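Local coordinates for proton-dependent oligopeptide transporter family protein (Xanthomonas campestris, PDB 6EI3), which probably carries short peptides across the bacterial membrane, driven by the proton gradient, as a member of the major facilitator superfamily, at residues Ile79-Leu93 and Gly106-Leu120. Residues are numbered along the deposited sequence; the frame is centred on the assembly and turned at random.
Sequences IIWFSLIYCAGHACL and GLGLIAFGAGGIKPL. With 78M ((2S)-2,3-dihydroxypropyl(7Z)-pentadec-7-enoate), chain B; 78M ((2S)-2,3-dihydroxypropyl(7Z)-pentadec-7-enoate), chain R.
Glycines let the segments Ile79-Leu93 and Gly106-Leu120 close on each other: Gly89 CA lies 3.9 Å from Gly106 CA, and Phe82 O lies 3.4 Å from Gly113 CA. The axes come within 7.2 Å, running nearly antiparallel at 155°. Cys92 CB is pressed against Gly106 CA at 3.4 Å, tighter than usual carbon contact.

Two aromatic side chains of 79-93, Phe82 and Tyr86, are knobs packed against Gly113 and its neighbours. Phe82 sits among Phe112, Gly113, Gly116 and Ile117, with Gly116 CA centred over one face, 3.7 Å from the ring centroid in a CH-pi contact. Its CE1 in turn lies over a face of the Phe112 ring, towards the rim, the planes inclined at 42°, while Ile85 CD1 meets the edge of Phe112. Tyr86, its CG trans to the backbone N (chi1 -160°), lays its ring along the second helix; Ala114 CB covers one face, and Ile117 CD1 meets the edge in plane, 3.8 Å from Tyr86 CE2. The buried hydroxyl is hydrogen-bonded to Glu14. Over His90, Ile110 CD1 sits above the ring centre, and the same methyl meets Leu93 CD1 tip to tip at 3.5 Å.

Aliphatic knobs return the interlock: Leu109 enters between Ile85, Ala88, Gly89 and Cys92, and Ile117 between Ile79, Phe82, Ser83 and Tyr86. Ser83 OG donates a hydrogen bond to Ile79 O, which also accepts the Ser83 amide from the opposite face of its plane.

Lipid borders the pair, one monoacylglycerol accepting a hydrogen bond from Trp81 NE1 at its hydroxyl O19 and another passing Gly108 and Phe112. A glycine-rich face of helix 100-117, met by Gly89 of helix 62-95, packs antiparallel by knobs into holes, joining consecutive transmembrane helices in the amino-terminal half of this major facilitator fold.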
loop_
_atom_site.group_PDB
_atom_site.type_symbol
_atom_site.label_atom_id
_atom_site.label_comp_id
_atom_site.label_asym_id
_atom_site.label_seq_id
_atom_site.Cartn_x
_atom_site.Cartn_y
_atom_site.Cartn_z
ATOM N N ILE A 79 -3.293 -2.053 -19.782
ATOM C CA ILE A 79 -4.362 -1.405 -19.014
ATOM C C ILE A 79 -5.707 -2.012 -19.383
ATOM O O ILE A 79 -6.472 -2.365 -18.486
ATOM C CB ILE A 79 -4.380 0.165 -19.114
ATOM C CG1 ILE A 79 -3.147 0.769 -18.400
ATOM C CG2 ILE A 79 -5.701 0.716 -18.465
ATOM C CD1 ILE A 79 -2.787 2.245 -18.819
ATOM N N ILE A 80 -5.992 -2.130 -20.683
ATOM C CA ILE A 80 -7.251 -2.677 -21.193
ATOM C C ILE A 80 -7.523 -4.092 -20.664
ATOM O O ILE A 80 -8.615 -4.348 -20.161
ATOM C CB ILE A 80 -7.310 -2.596 -22.757
ATOM C CG1 ILE A 80 -7.710 -1.185 -23.230
ATOM C CG2 ILE A 80 -8.249 -3.661 -23.371
ATOM C CD1 ILE A 80 -9.216 -0.728 -22.988
ATOM N N TRP A 81 -6.524 -4.994 -20.764
ATOM C CA TRP A 81 -6.699 -6.384 -20.356
ATOM C C TRP A 81 -6.798 -6.553 -18.853
ATOM O O TRP A 81 -7.633 -7.327 -18.405
ATOM C CB TRP A 81 -5.635 -7.292 -20.984
ATOM C CG TRP A 81 -5.966 -7.596 -22.416
ATOM C CD1 TRP A 81 -5.357 -7.083 -23.524
ATOM C CD2 TRP A 81 -7.098 -8.347 -22.893
ATOM N NE1 TRP A 81 -5.984 -7.536 -24.662
ATOM C CE2 TRP A 81 -7.057 -8.315 -24.304
ATOM C CE3 TRP A 81 -8.130 -9.071 -22.261
ATOM C CZ2 TRP A 81 -7.996 -8.991 -25.098
ATOM C CZ3 TRP A 81 -9.064 -9.735 -23.047
ATOM C CH2 TRP A 81 -8.989 -9.697 -24.449
ATOM N N PHE A 82 -5.993 -5.819 -18.070
ATOM C CA PHE A 82 -6.110 -5.872 -16.616
ATOM C C PHE A 82 -7.449 -5.262 -16.178
ATOM O O PHE A 82 -8.061 -5.784 -15.256
ATOM C CB PHE A 82 -4.941 -5.160 -15.930
ATOM C CG PHE A 82 -3.746 -6.051 -15.685
ATOM C CD1 PHE A 82 -3.729 -6.942 -14.619
ATOM C CD2 PHE A 82 -2.645 -6.005 -16.524
ATOM C CE1 PHE A 82 -2.616 -7.753 -14.378
ATOM C CE2 PHE A 82 -1.529 -6.819 -16.283
ATOM C CZ PHE A 82 -1.522 -7.691 -15.212
ATOM N N SER A 83 -7.917 -4.185 -16.859
ATOM C CA SER A 83 -9.200 -3.546 -16.524
ATOM C C SER A 83 -10.392 -4.468 -16.795
ATOM O O SER A 83 -11.358 -4.433 -16.044
ATOM C CB SER A 83 -9.366 -2.218 -17.255
ATOM O OG SER A 83 -8.386 -1.295 -16.810
ATOM N N LEU A 84 -10.322 -5.294 -17.841
ATOM C CA LEU A 84 -11.392 -6.245 -18.165
ATOM C C LEU A 84 -11.426 -7.383 -17.124
ATOM O O LEU A 84 -12.503 -7.837 -16.750
ATOM C CB LEU A 84 -11.214 -6.818 -19.581
ATOM C CG LEU A 84 -11.519 -5.891 -20.757
ATOM C CD1 LEU A 84 -10.941 -6.467 -22.050
ATOM C CD2 LEU A 84 -13.014 -5.648 -20.911
ATOM N N ILE A 85 -10.245 -7.835 -16.661
ATOM C CA ILE A 85 -10.137 -8.859 -15.611
ATOM C C ILE A 85 -10.762 -8.268 -14.333
ATOM O O ILE A 85 -11.549 -8.923 -13.653
ATOM C CB ILE A 85 -8.656 -9.321 -15.423
ATOM C CG1 ILE A 85 -8.206 -10.197 -16.643
ATOM C CG2 ILE A 85 -8.484 -10.107 -14.113
ATOM C CD1 ILE A 85 -6.697 -10.465 -16.789
ATOM N N TYR A 86 -10.433 -6.995 -14.063
ATOM C CA TYR A 86 -10.880 -6.184 -12.945
ATOM C C TYR A 86 -12.423 -6.166 -12.942
ATOM O O TYR A 86 -13.034 -6.443 -11.904
ATOM C CB TYR A 86 -10.262 -4.795 -13.139
ATOM C CG TYR A 86 -10.137 -3.855 -11.960
ATOM C CD1 TYR A 86 -10.967 -3.983 -10.843
ATOM C CD2 TYR A 86 -9.284 -2.760 -12.013
ATOM C CE1 TYR A 86 -10.936 -3.045 -9.811
ATOM C CE2 TYR A 86 -9.271 -1.799 -11.008
ATOM C CZ TYR A 86 -10.082 -1.958 -9.896
ATOM O OH TYR A 86 -10.022 -1.014 -8.904
ATOM N N CYS A 87 -13.043 -5.887 -14.124
ATOM C CA CYS A 87 -14.492 -5.895 -14.358
ATOM C C CYS A 87 -15.070 -7.289 -14.060
ATOM O O CYS A 87 -16.098 -7.388 -13.400
ATOM C CB CYS A 87 -14.805 -5.471 -15.793
ATOM S SG CYS A 87 -14.628 -3.695 -16.104
ATOM N N ALA A 88 -14.414 -8.355 -14.555
ATOM C CA ALA A 88 -14.822 -9.750 -14.345
ATOM C C ALA A 88 -14.854 -10.106 -12.845
ATOM O O ALA A 88 -15.746 -10.840 -12.421
ATOM C CB ALA A 88 -13.896 -10.685 -15.100
ATOM N N GLY A 89 -13.925 -9.531 -12.063
ATOM C CA GLY A 89 -13.861 -9.699 -10.617
ATOM C C GLY A 89 -15.061 -9.082 -9.932
ATOM O O GLY A 89 -15.683 -9.716 -9.064
ATOM N N HIS A 90 -15.418 -7.845 -10.350
ATOM C CA HIS A 90 -16.600 -7.137 -9.849
ATOM C C HIS A 90 -17.872 -7.912 -10.177
ATOM O O HIS A 90 -18.729 -8.028 -9.310
ATOM C CB HIS A 90 -16.684 -5.717 -10.392
ATOM C CG HIS A 90 -15.872 -4.733 -9.627
ATOM N ND1 HIS A 90 -16.242 -4.323 -8.362
ATOM C CD2 HIS A 90 -14.758 -4.064 -9.997
ATOM C CE1 HIS A 90 -15.327 -3.453 -7.981
ATOM N NE2 HIS A 90 -14.410 -3.264 -8.938
ATOM N N ALA A 91 -17.958 -8.503 -11.383
ATOM C CA ALA A 91 -19.081 -9.352 -11.827
ATOM C C ALA A 91 -19.149 -10.648 -10.985
ATOM O O ALA A 91 -20.234 -11.181 -10.760
ATOM C CB ALA A 91 -18.917 -9.713 -13.293
ATOM N N CYS A 92 -17.991 -11.154 -10.522
ATOM C CA CYS A 92 -17.961 -12.336 -9.678
ATOM C C CYS A 92 -18.562 -12.030 -8.315
ATOM O O CYS A 92 -19.318 -12.857 -7.799
ATOM C CB CYS A 92 -16.560 -12.911 -9.566
ATOM S SG CYS A 92 -16.034 -13.856 -11.013
ATOM N N LEU A 93 -18.321 -10.813 -7.776
ATOM C CA LEU A 93 -18.910 -10.432 -6.499
ATOM C C LEU A 93 -20.466 -10.386 -6.565
ATOM O O LEU A 93 -21.115 -10.537 -5.526
ATOM C CB LEU A 93 -18.327 -9.137 -5.918
ATOM C CG LEU A 93 -16.799 -8.963 -5.809
ATOM C CD1 LEU A 93 -16.472 -7.663 -5.144
ATOM C CD2 LEU A 93 -16.108 -10.115 -5.058
ATOM N N GLY A 106 -13.558 -13.620 -7.331
ATOM C CA GLY A 106 -13.869 -12.217 -7.619
ATOM C C GLY A 106 -12.878 -11.262 -6.979
ATOM O O GLY A 106 -12.275 -10.457 -7.682
ATOM N N LEU A 107 -12.613 -11.426 -5.662
ATOM C CA LEU A 107 -11.605 -10.605 -4.962
ATOM C C LEU A 107 -10.224 -10.785 -5.551
ATOM O O LEU A 107 -9.493 -9.813 -5.632
ATOM C CB LEU A 107 -11.543 -10.901 -3.460
ATOM C CG LEU A 107 -12.757 -10.555 -2.614
ATOM C CD1 LEU A 107 -12.572 -11.089 -1.206
ATOM C CD2 LEU A 107 -13.000 -9.061 -2.566
ATOM N N GLY A 108 -9.872 -12.028 -5.915
ATOM C CA GLY A 108 -8.596 -12.361 -6.548
ATOM C C GLY A 108 -8.418 -11.650 -7.887
ATOM O O GLY A 108 -7.365 -11.078 -8.162
ATOM N N LEU A 109 -9.469 -11.651 -8.711
ATOM C CA LEU A 109 -9.487 -10.999 -10.022
ATOM C C LEU A 109 -9.426 -9.472 -9.899
ATOM O O LEU A 109 -8.747 -8.824 -10.701
ATOM C CB LEU A 109 -10.726 -11.455 -10.822
ATOM C CG LEU A 109 -10.775 -12.943 -11.235
ATOM C CD1 LEU A 109 -12.106 -13.278 -11.902
ATOM C CD2 LEU A 109 -9.579 -13.355 -12.133
ATOM N N ILE A 110 -10.089 -8.904 -8.862
ATOM C CA ILE A 110 -10.052 -7.461 -8.574
ATOM C C ILE A 110 -8.661 -7.086 -8.145
ATOM O O ILE A 110 -8.133 -6.124 -8.671
ATOM C CB ILE A 110 -11.118 -7.020 -7.524
ATOM C CG1 ILE A 110 -12.524 -7.063 -8.170
ATOM C CG2 ILE A 110 -10.823 -5.586 -6.989
ATOM C CD1 ILE A 110 -13.655 -7.017 -7.175
ATOM N N ALA A 111 -8.038 -7.872 -7.223
ATOM C CA ALA A 111 -6.675 -7.609 -6.745
ATOM C C ALA A 111 -5.684 -7.591 -7.924
ATOM O O ALA A 111 -4.852 -6.697 -8.030
ATOM C CB ALA A 111 -6.263 -8.685 -5.746
ATOM N N PHE A 112 -5.796 -8.587 -8.801
ATOM C CA PHE A 112 -4.963 -8.749 -9.988
ATOM C C PHE A 112 -5.138 -7.595 -10.961
ATOM O O PHE A 112 -4.138 -7.046 -11.439
ATOM C CB PHE A 112 -5.311 -10.081 -10.676
ATOM C CG PHE A 112 -4.416 -10.506 -11.819
ATOM C CD1 PHE A 112 -3.157 -11.036 -11.575
ATOM C CD2 PHE A 112 -4.874 -10.473 -13.130
ATOM C CE1 PHE A 112 -2.356 -11.490 -12.626
ATOM C CE2 PHE A 112 -4.082 -10.955 -14.179
ATOM C CZ PHE A 112 -2.822 -11.444 -13.920
ATOM N N GLY A 113 -6.396 -7.242 -11.245
ATOM C CA GLY A 113 -6.702 -6.158 -12.169
ATOM C C GLY A 113 -6.243 -4.800 -11.673
ATOM O O GLY A 113 -5.592 -4.055 -12.413
ATOM N N ALA A 114 -6.605 -4.467 -10.411
ATOM C CA ALA A 114 -6.278 -3.197 -9.767
ATOM C C ALA A 114 -4.778 -3.081 -9.571
ATOM O O ALA A 114 -4.223 -2.003 -9.753
ATOM C CB ALA A 114 -6.991 -3.075 -8.424
ATOM N N GLY A 115 -4.136 -4.192 -9.227
ATOM C CA GLY A 115 -2.696 -4.202 -9.048
ATOM C C GLY A 115 -1.945 -4.001 -10.353
ATOM O O GLY A 115 -0.992 -3.218 -10.403
ATOM N N GLY A 116 -2.374 -4.691 -11.402
ATOM C CA GLY A 116 -1.707 -4.611 -12.703
ATOM C C GLY A 116 -1.701 -3.242 -13.368
ATOM O O GLY A 116 -0.700 -2.869 -13.986
ATOM N N ILE A 117 -2.806 -2.478 -13.247
ATOM C CA ILE A 117 -2.917 -1.142 -13.879
ATOM C C ILE A 117 -2.227 -0.033 -13.072
ATOM O O ILE A 117 -1.930 1.026 -13.614
ATOM C CB ILE A 117 -4.395 -0.748 -14.143
ATOM C CG1 ILE A 117 -5.166 -0.553 -12.800
ATOM C CG2 ILE A 117 -5.075 -1.761 -15.075
ATOM C CD1 ILE A 117 -6.543 0.143 -12.901
ATOM N N LYS A 118 -2.056 -0.263 -11.758
ATOM C CA LYS A 118 -1.525 0.692 -10.797
ATOM C C LYS A 118 -0.199 1.372 -11.224
ATOM O O LYS A 118 -0.146 2.590 -11.120
ATOM C CB LYS A 118 -1.411 0.017 -9.430
ATOM C CG LYS A 118 -1.099 0.940 -8.280
ATOM C CD LYS A 118 -0.968 0.092 -7.027
ATOM C CE LYS A 118 -1.801 0.634 -5.920
ATOM N NZ LYS A 118 -3.230 0.348 -6.082
ATOM N N PRO A 119 0.873 0.705 -11.714
ATOM C CA PRO A 119 2.074 1.482 -12.074
ATOM C C PRO A 119 1.993 2.012 -13.506
ATOM O O PRO A 119 2.975 2.540 -14.007
ATOM C CB PRO A 119 3.191 0.436 -11.935
ATOM C CG PRO A 119 2.536 -0.841 -12.365
ATOM C CD PRO A 119 1.084 -0.744 -11.956
ATOM N N LEU A 120 0.844 1.816 -14.180
ATOM C CA LEU A 120 0.693 2.151 -15.601
ATOM C C LEU A 120 -0.132 3.381 -15.919
ATOM O O LEU A 120 0.187 4.063 -16.883
ATOM C CB LEU A 120 0.105 0.951 -16.389
ATOM C CG LEU A 120 0.722 -0.448 -16.159
ATOM C CD1 LEU A 120 0.000 -1.479 -16.977
ATOM C CD2 LEU A 120 2.239 -0.463 -16.440
HETATM O O21 78M B . -4.873 -3.028 -27.384
HETATM C C20 78M B . -5.040 -4.344 -27.893
HETATM C C18 78M B . -6.144 -5.072 -27.162
HETATM O O19 78M B . -6.044 -6.478 -27.416
HETATM C C17 78M B . -7.514 -4.575 -27.553
HETATM O O2 78M B . -8.438 -5.218 -26.644
HETATM C C1 78M B . -9.710 -4.800 -26.653
HETATM O O1 78M B . -10.105 -3.862 -27.296
HETATM C C2 78M B . -10.568 -5.668 -25.774
HETATM C C3 78M B . -12.001 -5.178 -25.569
HETATM C C4 78M B . -12.109 -3.943 -24.681
HETATM C C5 78M B . -13.533 -3.570 -24.311
HETATM C C6 78M B . -13.673 -2.164 -23.736
HETATM C C7 78M B . -14.970 -1.928 -23.017
HETATM C C8 78M B . -16.143 -1.557 -23.522
HETATM C C9 78M B . -16.504 -1.289 -24.959
HETATM C C10 78M B . -17.953 -0.814 -25.131
HETATM C C11 78M B . -18.171 0.664 -24.827
HETATM C C12 78M B . -19.612 1.042 -24.511
HETATM C C13 78M B . -19.851 2.546 -24.401
HETATM C C15 78M B . -21.116 3.025 -22.220
HETATM C C14 78M B . -21.169 2.948 -23.744
HETATM O O21 78M R . 4.951 -12.086 -10.901
HETATM C C20 78M R . 4.393 -13.208 -11.573
HETATM C C18 78M R . 3.039 -13.560 -11.005
HETATM O O19 78M R . 3.188 -14.204 -9.735
HETATM C C17 78M R . 2.211 -14.403 -11.949
HETATM O O2 78M R . 0.917 -14.474 -11.304
HETATM C C1 78M R . -0.063 -15.162 -11.900
HETATM O O1 78M R . -0.071 -15.467 -13.064
HETATM C C2 78M R . -1.114 -15.555 -10.907
HETATM C C3 78M R . -2.433 -14.823 -11.074
HETATM C C4 78M R . -3.614 -15.773 -10.973
HETATM C C5 78M R . -4.933 -15.118 -10.623
HETATM C C6 78M R . -5.132 -14.854 -9.132
HETATM C C7 78M R . -6.576 -14.586 -8.864
HETATM C C8 78M R . -7.381 -15.180 -7.996
HETATM C C9 78M R . -7.078 -16.231 -6.968
HETATM C C10 78M R . -8.148 -16.182 -5.880
HETATM C C11 78M R . -8.236 -17.420 -5.009
HETATM C C12 78M R . -9.645 -17.692 -4.515
HETATM C C13 78M R . -9.785 -18.963 -3.698
HETATM C C15 78M R . -11.385 -20.535 -2.529
HETATM C C14 78M R . -11.219 -19.445 -3.562
#